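Local structure of aspartate aminotransferase (Plasmodium falciparum, 3K7Y) at residues 353-365 with 374-386. The protein probably transfers the amino group of L-aspartate to 2-oxoglutarate, giving oxaloacetate and L-glutamate, as a homodimeric pyridoxal-phosphate enzyme. Residues are numbered along the deposited sequence; the frame is centred on the assembly and turned at random.
Sequences GLFSFVPLLAKIA and YIINNGRINVSGI
F355–F357 and R380–N382 pair as a short antiparallel ladder, with S356 and I381 as its hydrogen-bonded pair: S356 N donates to I381 O at 2.9 Å, and the return bond from I381 N to S356 O is weak. V383 N to L354 O, 3.3 Å, carries the pairing past one end, and a weak bond from V358 N to G379 O does so at the other. The face bearing F355, F357, R380 and N382 carries the diagonal contact of F355 with R380. With CG anti to the backbone N (chi1 -167°) and a bend at chi3, the arginine lays its guanidinium flat on the phenyl ring, planes 8° apart, a cation-pi stack with R380 CZ 3.8 Å from the ring centroid. R380 CD adds a CH-pi contact at 3.6 Å from that centroid, while L354 CB covers the ring's other face. R380 NH1 bonds N185 OD1 and NH2 bonds S35 O, which fix the group's rotation. In this class I aminotransferase fold, N185 binds pyridoxal phosphate, so R380, stacked on F355, stands beside the cofactor site; an arginine so placed is consistent with the family's substrate-carboxylate arginine. On the face bearing S356 and I381, weak hydrogen bonds between the S356 hydroxyl and R325 and Q351 suit a small polar residue. There the L361 and I381 side chains cross at about a right angle, L361 CD2 3.6 Å from I381 CD1, and I375 CD1 touches both L361 CB and A365 CB, 4.1 Å from each. G379 closes a type I turn from I376 with positive phi (115°), which glycine adopts readily.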
# COMPACT_ATOMS: atom_id res chain seq x y z
N GLY A 353 -6.86 -25.83 -8.40
CA GLY A 353 -6.26 -24.63 -7.84
C GLY A 353 -4.91 -24.98 -7.23
O GLY A 353 -4.33 -26.03 -7.52
N LEU A 354 -4.43 -24.10 -6.35
CA LEU A 354 -3.15 -24.26 -5.70
C LEU A 354 -3.22 -25.30 -4.56
O LEU A 354 -2.18 -25.87 -4.17
CB LEU A 354 -2.73 -22.90 -5.14
CG LEU A 354 -1.35 -22.31 -5.40
CD1 LEU A 354 -1.46 -20.82 -5.52
CD2 LEU A 354 -0.34 -22.68 -4.32
N PHE A 355 -4.42 -25.52 -4.03
CA PHE A 355 -4.61 -26.43 -2.90
C PHE A 355 -5.49 -27.65 -3.18
O PHE A 355 -6.15 -27.75 -4.21
CB PHE A 355 -5.23 -25.71 -1.69
CG PHE A 355 -4.68 -24.35 -1.42
CD1 PHE A 355 -3.45 -24.19 -0.81
CD2 PHE A 355 -5.41 -23.22 -1.76
CE1 PHE A 355 -2.96 -22.91 -0.57
CE2 PHE A 355 -4.93 -21.96 -1.52
CZ PHE A 355 -3.71 -21.80 -0.93
N SER A 356 -5.49 -28.58 -2.23
CA SER A 356 -6.60 -29.51 -2.09
C SER A 356 -7.21 -29.28 -0.71
O SER A 356 -6.56 -28.71 0.16
CB SER A 356 -6.13 -30.96 -2.25
OG SER A 356 -6.16 -31.34 -3.62
N PHE A 357 -8.47 -29.67 -0.54
CA PHE A 357 -9.20 -29.44 0.69
C PHE A 357 -9.76 -30.77 1.18
O PHE A 357 -10.67 -31.34 0.56
CB PHE A 357 -10.31 -28.43 0.44
CG PHE A 357 -11.06 -27.98 1.68
CD1 PHE A 357 -10.37 -27.58 2.82
CD2 PHE A 357 -12.45 -27.91 1.67
CE1 PHE A 357 -11.07 -27.16 3.96
CE2 PHE A 357 -13.15 -27.48 2.80
CZ PHE A 357 -12.47 -27.11 3.94
N VAL A 358 -9.21 -31.28 2.29
CA VAL A 358 -9.61 -32.57 2.84
C VAL A 358 -10.11 -32.39 4.28
O VAL A 358 -9.33 -32.55 5.22
CB VAL A 358 -8.41 -33.57 2.80
CG1 VAL A 358 -8.81 -34.99 3.27
CG2 VAL A 358 -7.81 -33.64 1.41
N PRO A 359 -11.40 -32.06 4.46
CA PRO A 359 -11.87 -31.79 5.83
C PRO A 359 -11.43 -32.85 6.83
O PRO A 359 -11.00 -32.53 7.95
CB PRO A 359 -13.39 -31.72 5.67
CG PRO A 359 -13.58 -31.14 4.30
CD PRO A 359 -12.43 -31.72 3.46
N LEU A 360 -11.50 -34.11 6.41
CA LEU A 360 -11.06 -35.24 7.22
C LEU A 360 -9.74 -35.00 8.00
O LEU A 360 -9.57 -35.50 9.11
CB LEU A 360 -10.93 -36.48 6.35
CG LEU A 360 -10.67 -37.70 7.21
CD1 LEU A 360 -11.93 -38.06 7.99
CD2 LEU A 360 -10.16 -38.86 6.37
N LEU A 361 -8.84 -34.24 7.39
CA LEU A 361 -7.50 -34.01 7.96
C LEU A 361 -7.49 -33.00 9.11
O LEU A 361 -6.55 -32.98 9.92
CB LEU A 361 -6.51 -33.62 6.85
CG LEU A 361 -5.76 -34.72 6.09
CD1 LEU A 361 -6.48 -36.04 6.06
CD2 LEU A 361 -5.43 -34.31 4.67
N ALA A 362 -8.53 -32.17 9.20
CA ALA A 362 -8.66 -31.26 10.33
C ALA A 362 -8.44 -32.02 11.65
O ALA A 362 -7.75 -31.53 12.54
CB ALA A 362 -10.01 -30.57 10.30
N LYS A 363 -9.01 -33.23 11.74
CA LYS A 363 -8.82 -34.14 12.88
C LYS A 363 -7.35 -34.48 13.19
O LYS A 363 -6.99 -34.63 14.35
CB LYS A 363 -9.58 -35.46 12.66
CG LYS A 363 -11.11 -35.37 12.54
CD LYS A 363 -11.74 -36.76 12.72
CE LYS A 363 -11.66 -37.26 14.19
NZ LYS A 363 -11.87 -38.75 14.38
N ILE A 364 -6.52 -34.59 12.15
CA ILE A 364 -5.16 -35.14 12.27
C ILE A 364 -4.04 -34.05 12.21
O ILE A 364 -2.84 -34.34 12.27
CB ILE A 364 -4.96 -36.34 11.26
CG1 ILE A 364 -4.58 -37.61 11.99
CG2 ILE A 364 -4.03 -36.02 10.07
CD1 ILE A 364 -5.74 -38.24 12.70
N ALA A 365 -4.46 -32.79 12.13
CA ALA A 365 -3.56 -31.67 11.87
C ALA A 365 -2.44 -31.48 12.89
O ALA A 365 -1.30 -31.19 12.52
CB ALA A 365 -4.36 -30.38 11.71
N TYR A 374 3.59 -29.74 7.98
CA TYR A 374 2.64 -28.68 8.39
C TYR A 374 1.55 -28.37 7.36
O TYR A 374 1.79 -28.28 6.16
CB TYR A 374 3.38 -27.41 8.87
CG TYR A 374 4.52 -27.72 9.81
CD1 TYR A 374 5.82 -27.85 9.33
CD2 TYR A 374 4.28 -27.93 11.17
CE1 TYR A 374 6.88 -28.16 10.20
CE2 TYR A 374 5.34 -28.25 12.05
CZ TYR A 374 6.63 -28.36 11.55
OH TYR A 374 7.69 -28.67 12.39
N ILE A 375 0.34 -28.16 7.89
CA ILE A 375 -0.92 -28.22 7.15
C ILE A 375 -1.89 -27.29 7.89
O ILE A 375 -1.78 -27.16 9.10
CB ILE A 375 -1.44 -29.68 7.19
CG1 ILE A 375 -2.94 -29.78 6.95
CG2 ILE A 375 -1.12 -30.30 8.55
CD1 ILE A 375 -3.61 -30.92 7.71
N ILE A 376 -2.82 -26.65 7.20
CA ILE A 376 -3.76 -25.75 7.88
C ILE A 376 -4.79 -26.51 8.75
O ILE A 376 -5.19 -27.64 8.45
CB ILE A 376 -4.45 -24.74 6.91
CG1 ILE A 376 -3.42 -24.00 6.05
CG2 ILE A 376 -5.33 -23.73 7.66
CD1 ILE A 376 -3.33 -24.53 4.57
N ASN A 377 -5.20 -25.87 9.85
CA ASN A 377 -6.17 -26.40 10.82
C ASN A 377 -7.45 -27.00 10.26
O ASN A 377 -8.09 -27.82 10.92
CB ASN A 377 -6.56 -25.29 11.82
CG ASN A 377 -5.36 -24.66 12.48
OD1 ASN A 377 -4.97 -23.53 12.15
ND2 ASN A 377 -4.73 -25.41 13.40
N ASN A 378 -7.84 -26.58 9.06
CA ASN A 378 -9.14 -26.97 8.49
C ASN A 378 -9.13 -28.09 7.43
O ASN A 378 -10.20 -28.54 7.00
CB ASN A 378 -9.91 -25.73 7.97
CG ASN A 378 -9.21 -25.01 6.79
OD1 ASN A 378 -9.61 -23.92 6.41
ND2 ASN A 378 -8.18 -25.62 6.22
N GLY A 379 -7.93 -28.54 7.04
CA GLY A 379 -7.79 -29.52 5.99
C GLY A 379 -7.09 -29.05 4.72
O GLY A 379 -6.64 -29.88 3.94
N ARG A 380 -6.99 -27.74 4.49
CA ARG A 380 -6.38 -27.17 3.26
C ARG A 380 -4.92 -27.60 3.03
O ARG A 380 -4.13 -27.72 3.99
CB ARG A 380 -6.47 -25.65 3.22
CG ARG A 380 -6.16 -25.06 1.85
CD ARG A 380 -6.12 -23.53 1.84
NE ARG A 380 -4.82 -22.98 2.26
CZ ARG A 380 -4.53 -21.68 2.30
NH1 ARG A 380 -5.43 -20.76 1.96
NH2 ARG A 380 -3.31 -21.30 2.69
N ILE A 381 -4.54 -27.83 1.78
CA ILE A 381 -3.24 -28.43 1.50
C ILE A 381 -2.55 -27.84 0.30
O ILE A 381 -3.06 -27.93 -0.82
CB ILE A 381 -3.39 -29.93 1.28
CG1 ILE A 381 -3.08 -30.67 2.57
CG2 ILE A 381 -2.49 -30.44 0.17
CD1 ILE A 381 -3.54 -32.10 2.48
N ASN A 382 -1.39 -27.26 0.54
CA ASN A 382 -0.57 -26.75 -0.53
C ASN A 382 0.01 -27.92 -1.33
O ASN A 382 0.97 -28.57 -0.90
CB ASN A 382 0.54 -25.85 0.02
CG ASN A 382 1.13 -24.97 -1.04
OD1 ASN A 382 0.43 -24.52 -1.94
ND2 ASN A 382 2.44 -24.71 -0.96
N VAL A 383 -0.59 -28.18 -2.49
CA VAL A 383 -0.22 -29.30 -3.33
C VAL A 383 1.14 -29.07 -3.96
O VAL A 383 1.94 -29.99 -4.06
CB VAL A 383 -1.29 -29.58 -4.41
CG1 VAL A 383 -0.71 -30.41 -5.54
CG2 VAL A 383 -2.49 -30.28 -3.81
N SER A 384 1.40 -27.83 -4.35
CA SER A 384 2.64 -27.49 -5.08
C SER A 384 3.93 -27.84 -4.33
O SER A 384 5.02 -27.73 -4.89
CB SER A 384 2.63 -26.00 -5.46
OG SER A 384 2.19 -25.23 -4.36
N GLY A 385 3.78 -28.27 -3.07
CA GLY A 385 4.93 -28.60 -2.23
C GLY A 385 5.09 -30.08 -1.97
O GLY A 385 5.60 -30.48 -0.91
N ILE A 386 4.65 -30.91 -2.91
CA ILE A 386 4.80 -32.36 -2.78
C ILE A 386 5.68 -32.88 -3.91
O ILE A 386 5.21 -33.08 -5.04
CB ILE A 386 3.43 -33.10 -2.75
CG1 ILE A 386 2.55 -32.59 -1.61
CG2 ILE A 386 3.67 -34.56 -2.55
CD1 ILE A 386 1.07 -32.81 -1.83